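Local structure of DegV family protein (Eubacterium eligens, 3FDJ) at residues Asp9-Ile14 and Gly259-Tyr264; Ser58-Pro63 and Asn168-Lys173; Ala67-Phe72 and Met95-Val100; Glu77-Thr82 and Lys109-Asp114; Ala219-Gly224 and Gln246-Thr251. The protein is of unknown function but, as a member of the DegV family, probably binds a fatty acid or similar lipid. All blocks are in the same frame, centred on the assembly; numbering follows the deposited sequence.

Overall arrangement
From the N terminus, the loop after strand 5-9 opens contact 1, which closes only at helix 260-266, so the other four contacts are nested within it. Contact 2 runs from strand 59-61 to the loop after helix 163-167 and encloses contacts 3 and 4. Those two cross, because segments 67-72, 77-82, 95-100 and 109-114 alternate between them; they touch, contact 3 laying its helices over the sheet that contact 4 pairs. Contact 5 follows in series, joining the ends of helices 205-219 and 234-248, with its centre about 38 Å from that of contact 3. Contacts 1 and 2 meet through Tyr264, whose OH bonds Ser58.

Contact 1: Asp9-Ile14 and Gly259-Tyr264; sequences DSACDI and GGLCSY
Asp13 meets the start of helix 260-266 through OD1, which accepts a nearly straight hydrogen bond from Gly259 N (2.8 Å, N-H...O 174°), the donor standing above the carboxylate plane. With chi1 at -53°, the carboxylate lies beside its own backbone N and also closes on Cys262, whose CB is 3.3 Å from Asp13 OD1. Cys262 SG lies 3.3 Å from Ala11 O, a place where a small, weakly polar side chain fits. Alongside, Ala11 CB touches Leu261 CD1 at 4.0 Å. A water accepts from Cys262 N (3.0 Å) and has Ser10 O and Asp13 OD1 within bonding distance. Gly259 is the N-cap residue of the helix, and the acidic side chain beside it is probably favoured by the helix dipole; a side chain at Gly259 would press against Asp13 CA. Gly259 O receives both Ser263 N and Ser263 OG, the latter at 2.7 Å. One shell further out, an Asx turn shapes the loop: Asp9 OD1 accepts from Ala11 N at 2.9 Å. Asp38 bridges the two sides, taking Ser10 OG together with the backbone N of Gly260 and of Leu261.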
# COMPACT_ATOMS: atom_id res chain seq x y z
N ASP A 9 8.17 3.97 -0.42
CA ASP A 9 7.77 4.40 0.90
C ASP A 9 7.16 3.24 1.71
O ASP A 9 6.73 2.21 1.18
CB ASP A 9 6.87 5.61 0.86
CG ASP A 9 5.54 5.32 0.29
OD1 ASP A 9 4.79 4.52 0.94
OD2 ASP A 9 5.22 5.91 -0.77
N SER A 10 7.14 3.45 3.03
CA SER A 10 6.76 2.41 3.98
C SER A 10 5.28 2.00 3.91
O SER A 10 4.89 1.02 4.53
CB SER A 10 7.12 2.86 5.41
OG SER A 10 6.29 3.93 5.84
N ALA A 11 4.47 2.72 3.13
CA ALA A 11 3.10 2.26 2.84
C ALA A 11 3.08 0.94 2.07
O ALA A 11 2.01 0.33 1.96
CB ALA A 11 2.31 3.31 2.10
N CYS A 12 4.22 0.49 1.55
CA CYS A 12 4.30 -0.81 0.89
C CYS A 12 4.29 -1.99 1.86
O CYS A 12 4.16 -3.14 1.45
CB CYS A 12 5.53 -0.89 -0.01
SG CYS A 12 7.06 -1.04 0.87
N ASP A 13 4.42 -1.70 3.16
CA ASP A 13 4.34 -2.69 4.27
C ASP A 13 5.54 -3.64 4.39
O ASP A 13 5.58 -4.44 5.34
CB ASP A 13 3.05 -3.55 4.21
CG ASP A 13 1.75 -2.72 4.13
OD1 ASP A 13 1.55 -1.84 5.00
OD2 ASP A 13 0.91 -3.00 3.22
N ILE A 14 6.51 -3.57 3.48
CA ILE A 14 7.63 -4.52 3.47
C ILE A 14 8.95 -3.80 3.65
O ILE A 14 9.04 -2.58 3.40
CB ILE A 14 7.65 -5.42 2.21
CG1 ILE A 14 7.78 -4.61 0.92
CG2 ILE A 14 6.36 -6.24 2.17
CD1 ILE A 14 8.18 -5.43 -0.30
N GLY A 259 2.20 -2.56 7.64
CA GLY A 259 3.17 -1.74 8.33
C GLY A 259 2.46 -0.63 9.08
O GLY A 259 1.23 -0.64 9.17
N GLY A 260 3.24 0.30 9.63
CA GLY A 260 2.73 1.37 10.49
C GLY A 260 1.72 2.29 9.81
O GLY A 260 0.66 2.55 10.36
N LEU A 261 2.05 2.77 8.63
CA LEU A 261 1.21 3.73 7.91
C LEU A 261 -0.11 3.09 7.54
O LEU A 261 -1.18 3.65 7.79
CB LEU A 261 1.94 4.20 6.65
CG LEU A 261 1.32 5.36 5.85
CD1 LEU A 261 0.13 4.90 5.02
CD2 LEU A 261 0.95 6.53 6.79
N CYS A 262 -0.06 1.92 6.92
CA CYS A 262 -1.28 1.22 6.57
C CYS A 262 -2.08 0.81 7.81
O CYS A 262 -3.30 0.86 7.78
CB CYS A 262 -1.04 0.04 5.64
SG CYS A 262 -0.59 0.59 3.91
N SER A 263 -1.41 0.48 8.90
CA SER A 263 -2.12 0.13 10.16
C SER A 263 -2.85 1.35 10.71
O SER A 263 -3.97 1.23 11.18
CB SER A 263 -1.16 -0.47 11.20
OG SER A 263 -0.66 -1.73 10.77
N TYR A 264 -2.23 2.53 10.60
CA TYR A 264 -2.87 3.76 11.06
C TYR A 264 -4.16 4.06 10.29
O TYR A 264 -5.19 4.34 10.89
CB TYR A 264 -1.88 4.95 10.99
CG TYR A 264 -2.50 6.27 11.32
CD1 TYR A 264 -2.72 6.62 12.65
CD2 TYR A 264 -2.91 7.16 10.33
CE1 TYR A 264 -3.34 7.81 12.98
CE2 TYR A 264 -3.52 8.39 10.67
CZ TYR A 264 -3.73 8.70 12.00
OH TYR A 264 -4.33 9.87 12.38
O HOH W 1 2.41 0.53 6.10

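Contact 2: Ser58-Pro63 and Asn168-Lys173; sequences SYTACP and NGRVSK
Asn168, where helix 163-167 gives way to a Schellman motif, faces Ser58 and Thr60 along strand 59-61. Its amide spans the separation in two ways. ND2 gives Ser58 O a weak, bent hydrogen bond (3.4 Å, N-H...O 141°), its stronger partner being Asn164 O in the preceding helical turn. OD1 receives a water at 2.6 Å, and that water accepts from Thr60 N at 2.9 Å. A chi1 of -76° sets CG beside the backbone N and sends the amide toward the strand, with OD1 3.9 Å from Tyr59 CA. In the Schellman motif, Gly169 N returns to Ala166 O and Arg170 N to Leu165 O; the positive phi of Gly169, 71°, suits a residue without a side chain. Beyond this turn the extended chain of Arg170 runs back to the strand, where NH1 bonds a second water at 2.9 Å in the guanidinium plane, and this water donates to Thr60 O (3.2 Å). Replacing Asn168 with an alanine would probably leave Ser58 O without this weak bond and the water on Thr60 N without its acceptor, loosening the turn from the strand. Arg170 NE is held by Met87 O, while Thr60 OG1 bonds Tyr265 OH, and the Thr60 side chain lies close to a bound hexaethylene glycol, a molecule probably from the crystallisation liquor.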
# COMPACT_ATOMS: atom_id res chain seq x y z
N SER A 58 -4.44 13.11 15.42
CA SER A 58 -3.20 12.47 15.03
C SER A 58 -3.02 12.71 13.54
O SER A 58 -3.99 13.00 12.83
CB SER A 58 -3.19 10.98 15.36
OG SER A 58 -4.36 10.35 14.88
N TYR A 59 -1.77 12.60 13.11
CA TYR A 59 -1.33 13.08 11.81
C TYR A 59 -0.34 12.12 11.19
O TYR A 59 0.27 11.32 11.89
CB TYR A 59 -0.60 14.41 11.97
CG TYR A 59 -1.36 15.44 12.76
CD1 TYR A 59 -2.29 16.26 12.13
CD2 TYR A 59 -1.18 15.57 14.12
CE1 TYR A 59 -3.01 17.20 12.86
CE2 TYR A 59 -1.88 16.50 14.84
CZ TYR A 59 -2.79 17.32 14.20
OH TYR A 59 -3.49 18.25 14.92
N THR A 60 -0.17 12.21 9.87
CA THR A 60 0.91 11.53 9.19
C THR A 60 1.73 12.53 8.38
O THR A 60 1.24 13.59 8.00
CB THR A 60 0.40 10.37 8.28
OG1 THR A 60 -0.49 10.87 7.27
CG2 THR A 60 -0.33 9.32 9.14
N ALA A 61 2.97 12.16 8.11
CA ALA A 61 3.86 13.00 7.31
C ALA A 61 4.63 12.15 6.32
O ALA A 61 5.04 11.03 6.64
CB ALA A 61 4.83 13.72 8.22
N CYS A 62 4.87 12.70 5.13
CA CYS A 62 5.67 12.00 4.12
C CYS A 62 7.16 12.07 4.50
O CYS A 62 7.54 12.84 5.42
CB CYS A 62 5.41 12.61 2.75
SG CYS A 62 6.08 14.22 2.58
N PRO A 63 8.02 11.29 3.83
CA PRO A 63 9.44 11.33 4.19
C PRO A 63 10.13 12.63 3.77
O PRO A 63 9.73 13.25 2.79
CB PRO A 63 10.05 10.18 3.38
CG PRO A 63 8.88 9.32 2.99
CD PRO A 63 7.76 10.28 2.79
N ASN A 168 -8.23 13.07 8.95
CA ASN A 168 -7.18 13.62 8.08
C ASN A 168 -7.67 14.06 6.69
O ASN A 168 -6.85 14.36 5.81
CB ASN A 168 -6.02 12.62 7.97
CG ASN A 168 -5.16 12.61 9.22
OD1 ASN A 168 -4.38 13.54 9.47
ND2 ASN A 168 -5.31 11.57 10.02
N GLY A 169 -8.99 14.12 6.51
CA GLY A 169 -9.60 14.60 5.27
C GLY A 169 -9.44 13.67 4.09
O GLY A 169 -9.52 14.12 2.94
N ARG A 170 -9.23 12.38 4.34
CA ARG A 170 -8.98 11.45 3.24
C ARG A 170 -10.19 10.60 2.83
O ARG A 170 -10.12 9.86 1.83
CB ARG A 170 -7.74 10.61 3.54
CG ARG A 170 -6.53 11.51 3.37
CD ARG A 170 -5.26 10.98 3.92
NE ARG A 170 -4.19 11.83 3.40
CZ ARG A 170 -3.39 12.60 4.12
NH1 ARG A 170 -2.47 13.33 3.50
NH2 ARG A 170 -3.46 12.64 5.45
N VAL A 171 -11.28 10.71 3.57
CA VAL A 171 -12.54 10.10 3.17
C VAL A 171 -13.65 11.00 3.68
O VAL A 171 -13.45 11.70 4.68
CB VAL A 171 -12.68 8.66 3.75
CG1 VAL A 171 -13.12 8.70 5.24
CG2 VAL A 171 -13.64 7.82 2.94
N SER A 172 -14.78 11.03 2.99
CA SER A 172 -15.92 11.84 3.45
C SER A 172 -16.47 11.34 4.77
O SER A 172 -16.41 10.14 5.06
CB SER A 172 -17.05 11.85 2.42
OG SER A 172 -17.62 10.55 2.29
N LYS A 173 -17.02 12.26 5.55
CA LYS A 173 -17.71 11.90 6.79
C LYS A 173 -18.86 10.92 6.57
O LYS A 173 -19.01 9.97 7.34
CB LYS A 173 -18.20 13.15 7.52
CG LYS A 173 -17.04 13.94 8.14
CD LYS A 173 -17.53 14.99 9.14
CE LYS A 173 -17.92 16.32 8.49
NZ LYS A 173 -16.84 17.38 8.53
O HOH W 2 -2.02 13.98 8.41
O HOH W 3 -0.60 14.31 5.46

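Contact 3: Ala67-Phe72 and Met95-Val100; sequences AWLEAF and MAARAV
Trp68 CB presses on Ala97 CB at only 3.3 Å, a tight contact at which the methyl group of alanine is about as much as the second helix can offer. The same methyl lies 3.8 Å from Trp68 CG, approaching the indole obliquely, while NE1 is held by Ser93 OG one turn earlier on helix 90-102. One residue on, Leu69 splits its two branches: CD2 rests 3.5 Å from Ala97 O, and CD1 meets Val100 CG1 at 3.8 Å, the two side chains crossing at about a right angle. Both helix segments lie on the same side of the mixed sheet, their axes passing 9.3 Å apart at a crossing angle of -59°, and Trp68 and Phe72 extend from between them onto Val80 of strand 77-82. Phe72, with CG beside its backbone N (chi1 -64°), turns its ring edge to the second helix: CE2 is 3.9 Å from Ala97 C and 4.0 Å from Arg98 N. Trp68 O lies over one face of this ring, near the rim, and Tyr101 makes an edge-to-face pair with it. Arg98 points away from the first helix, and its NE bonds Val110 O in the sheet.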
# COMPACT_ATOMS: atom_id res chain seq x y z
N ALA A 67 15.82 11.64 3.76
CA ALA A 67 15.53 10.20 3.88
C ALA A 67 15.49 9.51 2.52
O ALA A 67 15.99 8.39 2.35
CB ALA A 67 14.21 9.98 4.62
N TRP A 68 14.88 10.17 1.54
CA TRP A 68 14.90 9.63 0.18
C TRP A 68 16.33 9.53 -0.34
O TRP A 68 16.71 8.51 -0.88
CB TRP A 68 14.09 10.50 -0.77
CG TRP A 68 12.61 10.44 -0.63
CD1 TRP A 68 11.79 11.47 -0.21
CD2 TRP A 68 11.75 9.35 -0.93
NE1 TRP A 68 10.48 11.06 -0.24
CE2 TRP A 68 10.42 9.77 -0.68
CE3 TRP A 68 11.96 8.04 -1.39
CZ2 TRP A 68 9.33 8.92 -0.85
CZ3 TRP A 68 10.87 7.22 -1.56
CH2 TRP A 68 9.57 7.67 -1.31
N LEU A 69 17.12 10.59 -0.17
CA LEU A 69 18.49 10.58 -0.70
C LEU A 69 19.31 9.47 -0.08
O LEU A 69 20.06 8.80 -0.78
CB LEU A 69 19.17 11.94 -0.49
CG LEU A 69 18.57 13.07 -1.33
CD1 LEU A 69 19.26 14.41 -0.96
CD2 LEU A 69 18.73 12.79 -2.84
N GLU A 70 19.15 9.27 1.23
CA GLU A 70 19.83 8.18 1.92
C GLU A 70 19.44 6.85 1.28
O GLU A 70 20.29 6.00 1.02
CB GLU A 70 19.47 8.18 3.41
CG GLU A 70 20.20 7.13 4.23
CD GLU A 70 19.89 7.20 5.72
OE1 GLU A 70 18.70 7.29 6.10
OE2 GLU A 70 20.85 7.14 6.51
N ALA A 71 18.16 6.68 0.96
CA ALA A 71 17.67 5.42 0.40
C ALA A 71 18.14 5.16 -1.01
O ALA A 71 18.25 4.01 -1.43
CB ALA A 71 16.15 5.37 0.45
N PHE A 72 18.37 6.23 -1.78
CA PHE A 72 18.84 6.08 -3.15
C PHE A 72 20.28 5.58 -3.15
O PHE A 72 20.71 4.94 -4.08
CB PHE A 72 18.78 7.40 -3.93
CG PHE A 72 17.39 7.99 -4.13
CD1 PHE A 72 16.23 7.24 -3.96
CD2 PHE A 72 17.26 9.30 -4.55
CE1 PHE A 72 14.97 7.80 -4.15
CE2 PHE A 72 16.01 9.86 -4.77
CZ PHE A 72 14.85 9.10 -4.55
N MSE A 95 9.79 13.08 -5.97
CA MSE A 95 10.20 13.86 -7.15
C MSE A 95 11.19 14.96 -6.78
O MSE A 95 12.15 15.21 -7.53
CB MSE A 95 8.99 14.45 -7.87
CG MSE A 95 8.10 13.44 -8.53
SE MSE A 95 8.98 12.67 -10.07
CE MSE A 95 9.01 14.18 -11.30
N ALA A 96 10.99 15.60 -5.64
CA ALA A 96 11.92 16.61 -5.17
C ALA A 96 13.30 16.01 -4.87
O ALA A 96 14.35 16.58 -5.22
CB ALA A 96 11.33 17.33 -3.91
N ALA A 97 13.31 14.84 -4.24
CA ALA A 97 14.56 14.14 -3.96
C ALA A 97 15.25 13.67 -5.25
O ALA A 97 16.47 13.74 -5.36
CB ALA A 97 14.28 12.95 -3.00
N ARG A 98 14.47 13.20 -6.22
CA ARG A 98 15.01 12.80 -7.53
C ARG A 98 15.74 13.97 -8.18
O ARG A 98 16.79 13.81 -8.77
CB ARG A 98 13.89 12.30 -8.45
CG ARG A 98 14.30 12.04 -9.87
CD ARG A 98 13.17 11.50 -10.69
NE ARG A 98 13.54 11.39 -12.09
CZ ARG A 98 13.45 12.35 -13.00
NH1 ARG A 98 13.00 13.57 -12.70
NH2 ARG A 98 13.83 12.09 -14.24
N ALA A 99 15.13 15.15 -8.06
CA ALA A 99 15.69 16.37 -8.65
C ALA A 99 17.10 16.64 -8.12
O ALA A 99 18.01 16.99 -8.89
CB ALA A 99 14.76 17.55 -8.38
N VAL A 100 17.24 16.57 -6.80
CA VAL A 100 18.52 16.76 -6.16
C VAL A 100 19.48 15.63 -6.56
O VAL A 100 20.66 15.87 -6.89
CB VAL A 100 18.36 16.82 -4.63
CG1 VAL A 100 19.74 16.79 -3.94
CG2 VAL A 100 17.54 18.09 -4.22

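Contact 4: Glu77-Thr82 and Lys109-Asp114; sequences EIFVVT and KVRVID
Ile78 and Val80 each turn both their N-H and their C=O to strand 109-114. Ile78 N donates to Lys109 O at 3.0 Å and Ile78 O accepts from Arg111 N; Val80 N donates to Arg111 O at 2.8 Å and Val80 O accepts from Ile113 N at 2.7 Å, with Thr82 N to Ile113 O closing the row. Glu77, Phe79 and Val81 turn their backbone groups the other way, to Arg5, Val7 and Asp9 of strand 5-9, so strand 77-82 is bonded along both sides. The two strands are parallel, their segments 18° apart, and helix 90-102 joins them as a beta-alpha-beta unit. That helix lies against the face bearing Ile78, Val80, Val110, Val112 and Thr82, where branched apolar groups interlock, as Thr82 CG2 does with Val112 CG1 at 3.8 Å. Val110 O faces outward and takes Arg98 NE from the same helix. On the other face, Phe79 CD1 covers Arg111 CB at 3.6 Å. The arginine bends at chi2 (66°), so that NE returns to Val112 O (2.9 Å) and Ile113 CG1 sits over the centre of its guanidinium face, while NH2 makes salt bridges with Asp143 and Asp147. Lys109 NZ is similarly paired with Glu140, while Glu77 OE2 lies 4.6 Å from Lys109 NZ, beyond a salt bridge. At the C-terminal end, Asp114 OD1 accepts from the backbone N of both Ala85 and Lys116, and Thr82 O from Ser115 OG.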
# COMPACT_ATOMS: atom_id res chain seq x y z
N GLU A 77 20.70 3.22 -11.39
CA GLU A 77 19.39 2.86 -11.94
C GLU A 77 18.45 2.57 -10.77
O GLU A 77 18.64 1.60 -10.04
CB GLU A 77 19.48 1.62 -12.85
CG GLU A 77 20.27 1.85 -14.09
CD GLU A 77 20.45 0.62 -14.98
OE1 GLU A 77 20.84 -0.47 -14.49
OE2 GLU A 77 20.26 0.78 -16.20
N ILE A 78 17.44 3.42 -10.60
CA ILE A 78 16.55 3.35 -9.46
C ILE A 78 15.11 3.48 -9.90
O ILE A 78 14.76 4.35 -10.71
CB ILE A 78 16.86 4.48 -8.44
CG1 ILE A 78 18.34 4.48 -8.02
CG2 ILE A 78 15.91 4.40 -7.18
CD1 ILE A 78 18.71 5.63 -7.07
N PHE A 79 14.27 2.59 -9.35
CA PHE A 79 12.83 2.72 -9.44
C PHE A 79 12.33 3.02 -8.04
O PHE A 79 12.71 2.35 -7.07
CB PHE A 79 12.15 1.46 -10.01
CG PHE A 79 12.39 1.26 -11.47
CD1 PHE A 79 11.68 2.00 -12.42
CD2 PHE A 79 13.33 0.35 -11.91
CE1 PHE A 79 11.92 1.80 -13.77
CE2 PHE A 79 13.59 0.17 -13.28
CZ PHE A 79 12.89 0.91 -14.20
N VAL A 80 11.47 4.03 -7.94
CA VAL A 80 10.88 4.44 -6.67
C VAL A 80 9.38 4.28 -6.77
O VAL A 80 8.76 4.85 -7.68
CB VAL A 80 11.20 5.92 -6.36
CG1 VAL A 80 10.72 6.26 -4.94
CG2 VAL A 80 12.71 6.22 -6.51
N VAL A 81 8.77 3.51 -5.85
CA VAL A 81 7.31 3.35 -5.86
C VAL A 81 6.72 4.13 -4.69
O VAL A 81 7.20 4.01 -3.56
CB VAL A 81 6.92 1.86 -5.80
CG1 VAL A 81 5.37 1.69 -5.84
CG2 VAL A 81 7.58 1.09 -6.96
N THR A 82 5.73 4.96 -4.97
CA THR A 82 5.12 5.76 -3.92
C THR A 82 3.63 5.48 -3.78
O THR A 82 2.97 5.02 -4.69
CB THR A 82 5.29 7.30 -4.11
OG1 THR A 82 4.42 7.78 -5.15
CG2 THR A 82 6.77 7.70 -4.45
N LYS A 109 19.72 7.23 -13.66
CA LYS A 109 18.34 7.22 -14.14
C LYS A 109 17.45 6.85 -12.98
O LYS A 109 17.69 5.82 -12.31
CB LYS A 109 18.19 6.15 -15.21
CG LYS A 109 19.05 6.39 -16.41
CD LYS A 109 18.72 5.43 -17.55
CE LYS A 109 19.71 4.31 -17.71
NZ LYS A 109 20.11 4.27 -19.17
N VAL A 110 16.43 7.66 -12.73
CA VAL A 110 15.52 7.45 -11.63
C VAL A 110 14.11 7.62 -12.11
O VAL A 110 13.77 8.66 -12.68
CB VAL A 110 15.79 8.45 -10.48
CG1 VAL A 110 14.86 8.17 -9.29
CG2 VAL A 110 17.28 8.39 -10.04
N ARG A 111 13.28 6.62 -11.89
CA ARG A 111 11.87 6.70 -12.28
C ARG A 111 11.08 6.64 -11.00
O ARG A 111 11.22 5.68 -10.23
CB ARG A 111 11.47 5.55 -13.19
CG ARG A 111 9.95 5.33 -13.29
CD ARG A 111 9.22 6.50 -13.97
NE ARG A 111 7.77 6.45 -13.69
CZ ARG A 111 6.89 5.63 -14.27
NH1 ARG A 111 5.62 5.71 -13.93
NH2 ARG A 111 7.25 4.76 -15.21
N VAL A 112 10.27 7.68 -10.77
CA VAL A 112 9.34 7.67 -9.64
C VAL A 112 7.98 7.24 -10.18
O VAL A 112 7.47 7.84 -11.13
CB VAL A 112 9.25 9.02 -8.94
CG1 VAL A 112 8.30 8.92 -7.74
CG2 VAL A 112 10.64 9.55 -8.49
N ILE A 113 7.44 6.18 -9.57
CA ILE A 113 6.15 5.57 -9.94
C ILE A 113 5.11 5.93 -8.91
O ILE A 113 5.18 5.51 -7.75
CB ILE A 113 6.23 4.03 -10.06
CG1 ILE A 113 7.31 3.62 -11.06
CG2 ILE A 113 4.84 3.46 -10.45
CD1 ILE A 113 7.61 2.12 -11.00
N ASP A 114 4.14 6.75 -9.32
CA ASP A 114 2.94 6.99 -8.53
C ASP A 114 2.12 5.71 -8.68
O ASP A 114 1.63 5.42 -9.76
CB ASP A 114 2.17 8.18 -9.09
CG ASP A 114 0.79 8.37 -8.43
OD1 ASP A 114 0.50 7.71 -7.43
OD2 ASP A 114 0.02 9.19 -8.97

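Contact 5: Ala219-Gly224 and Gln246-Thr251; sequences AGYEGG and QAYGTT
A T-shaped pair of tyrosines, Tyr221 and Tyr248, joins the loop after helix 205-219 to the end of helix 234-248. The ring edge of Tyr221 is directed at the face of Tyr248, centroids 4.9 Å apart and planes 75° to each other; Tyr221 CD2 stands over the centre of that face and is 3.6 Å from Tyr248 CG. A chi1 of -175° carries the Tyr221 ring toward Thr250, whose OG1 donates to Tyr221 OH at 2.7 Å. The phenol in turn donates to Gly224 O (2.6 Å), thereby fixing the rotation of its own O-H. Both helices end at glycines with positive phi, Gly220 in a Schellman motif and Gly249, before the chain enters the parallel neighbouring strands 226-230 and 253-257. A phenylalanine at Tyr221 would lack this hydroxyl and would probably leave Thr250 OG1 without its acceptor and Gly224 O without its donor. Gly223 N lies over the centre of one face of the Tyr221 ring, 3.4 Å above its plane. A CB on Gly223 would clash with Tyr248 O, which together with its phi of 91° suits glycine. Further out, a water donates to Gly223 O (2.8 Å) and accepts from Thr251 N, and Tyr248 OH is bonded to Asp217 of the first helix.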
# COMPACT_ATOMS: atom_id res chain seq x y z
N ALA A 219 -14.01 -7.39 -11.89
CA ALA A 219 -12.71 -6.76 -12.16
C ALA A 219 -11.87 -7.53 -13.19
O ALA A 219 -10.86 -7.01 -13.66
CB ALA A 219 -11.92 -6.60 -10.85
N GLY A 220 -12.26 -8.76 -13.52
CA GLY A 220 -11.48 -9.56 -14.47
C GLY A 220 -10.40 -10.40 -13.80
O GLY A 220 -9.44 -10.82 -14.46
N TYR A 221 -10.56 -10.67 -12.51
CA TYR A 221 -9.63 -11.56 -11.80
C TYR A 221 -9.79 -12.98 -12.32
O TYR A 221 -10.91 -13.49 -12.44
CB TYR A 221 -9.86 -11.53 -10.29
CG TYR A 221 -8.82 -12.35 -9.57
CD1 TYR A 221 -7.48 -11.98 -9.60
CD2 TYR A 221 -9.17 -13.50 -8.86
CE1 TYR A 221 -6.51 -12.73 -8.96
CE2 TYR A 221 -8.21 -14.25 -8.22
CZ TYR A 221 -6.88 -13.86 -8.26
OH TYR A 221 -5.91 -14.61 -7.64
N GLU A 222 -8.66 -13.61 -12.66
CA GLU A 222 -8.64 -14.96 -13.19
C GLU A 222 -7.57 -15.86 -12.54
O GLU A 222 -6.96 -16.71 -13.20
CB GLU A 222 -8.43 -14.89 -14.72
CG GLU A 222 -9.65 -14.38 -15.44
CD GLU A 222 -9.55 -14.45 -16.96
OE1 GLU A 222 -8.42 -14.70 -17.48
OE2 GLU A 222 -10.60 -14.24 -17.63
N GLY A 223 -7.32 -15.65 -11.26
CA GLY A 223 -6.41 -16.53 -10.53
C GLY A 223 -4.95 -16.14 -10.49
O GLY A 223 -4.12 -16.95 -10.11
N GLY A 224 -4.62 -14.91 -10.89
CA GLY A 224 -3.24 -14.42 -10.85
C GLY A 224 -2.78 -14.00 -9.46
O GLY A 224 -3.42 -14.26 -8.45
N GLN A 246 -9.96 -21.35 -3.71
CA GLN A 246 -11.02 -22.27 -4.07
C GLN A 246 -11.78 -21.84 -5.32
O GLN A 246 -12.08 -22.67 -6.18
CB GLN A 246 -11.99 -22.46 -2.89
CG GLN A 246 -13.17 -23.39 -3.15
CD GLN A 246 -12.79 -24.88 -3.27
OE1 GLN A 246 -11.62 -25.27 -3.14
NE2 GLN A 246 -13.79 -25.72 -3.53
N ALA A 247 -12.10 -20.55 -5.42
CA ALA A 247 -12.95 -20.03 -6.49
C ALA A 247 -12.19 -19.82 -7.79
O ALA A 247 -12.75 -20.00 -8.88
CB ALA A 247 -13.61 -18.72 -6.06
N TYR A 248 -10.92 -19.46 -7.70
CA TYR A 248 -10.15 -19.10 -8.90
C TYR A 248 -8.93 -19.97 -9.18
O TYR A 248 -8.31 -19.82 -10.23
CB TYR A 248 -9.71 -17.64 -8.80
CG TYR A 248 -10.85 -16.66 -8.63
CD1 TYR A 248 -11.57 -16.19 -9.72
CD2 TYR A 248 -11.20 -16.20 -7.37
CE1 TYR A 248 -12.63 -15.29 -9.55
CE2 TYR A 248 -12.25 -15.30 -7.20
CZ TYR A 248 -12.95 -14.85 -8.28
OH TYR A 248 -13.98 -13.96 -8.09
N GLY A 249 -8.55 -20.85 -8.26
CA GLY A 249 -7.41 -21.73 -8.47
C GLY A 249 -6.07 -21.04 -8.28
O GLY A 249 -5.04 -21.56 -8.69
N THR A 250 -6.08 -19.88 -7.63
CA THR A 250 -4.87 -19.11 -7.38
C THR A 250 -3.83 -19.93 -6.62
O THR A 250 -4.16 -20.61 -5.67
CB THR A 250 -5.21 -17.90 -6.53
OG1 THR A 250 -6.36 -17.26 -7.09
CG2 THR A 250 -4.02 -16.93 -6.44
N THR A 251 -2.58 -19.86 -7.07
CA THR A 251 -1.46 -20.47 -6.34
C THR A 251 -0.47 -19.42 -5.82
O THR A 251 0.28 -19.70 -4.89
CB THR A 251 -0.70 -21.47 -7.20
OG1 THR A 251 -0.25 -20.83 -8.40
CG2 THR A 251 -1.59 -22.68 -7.55
O HOH W 4 -1.68 -17.64 -8.94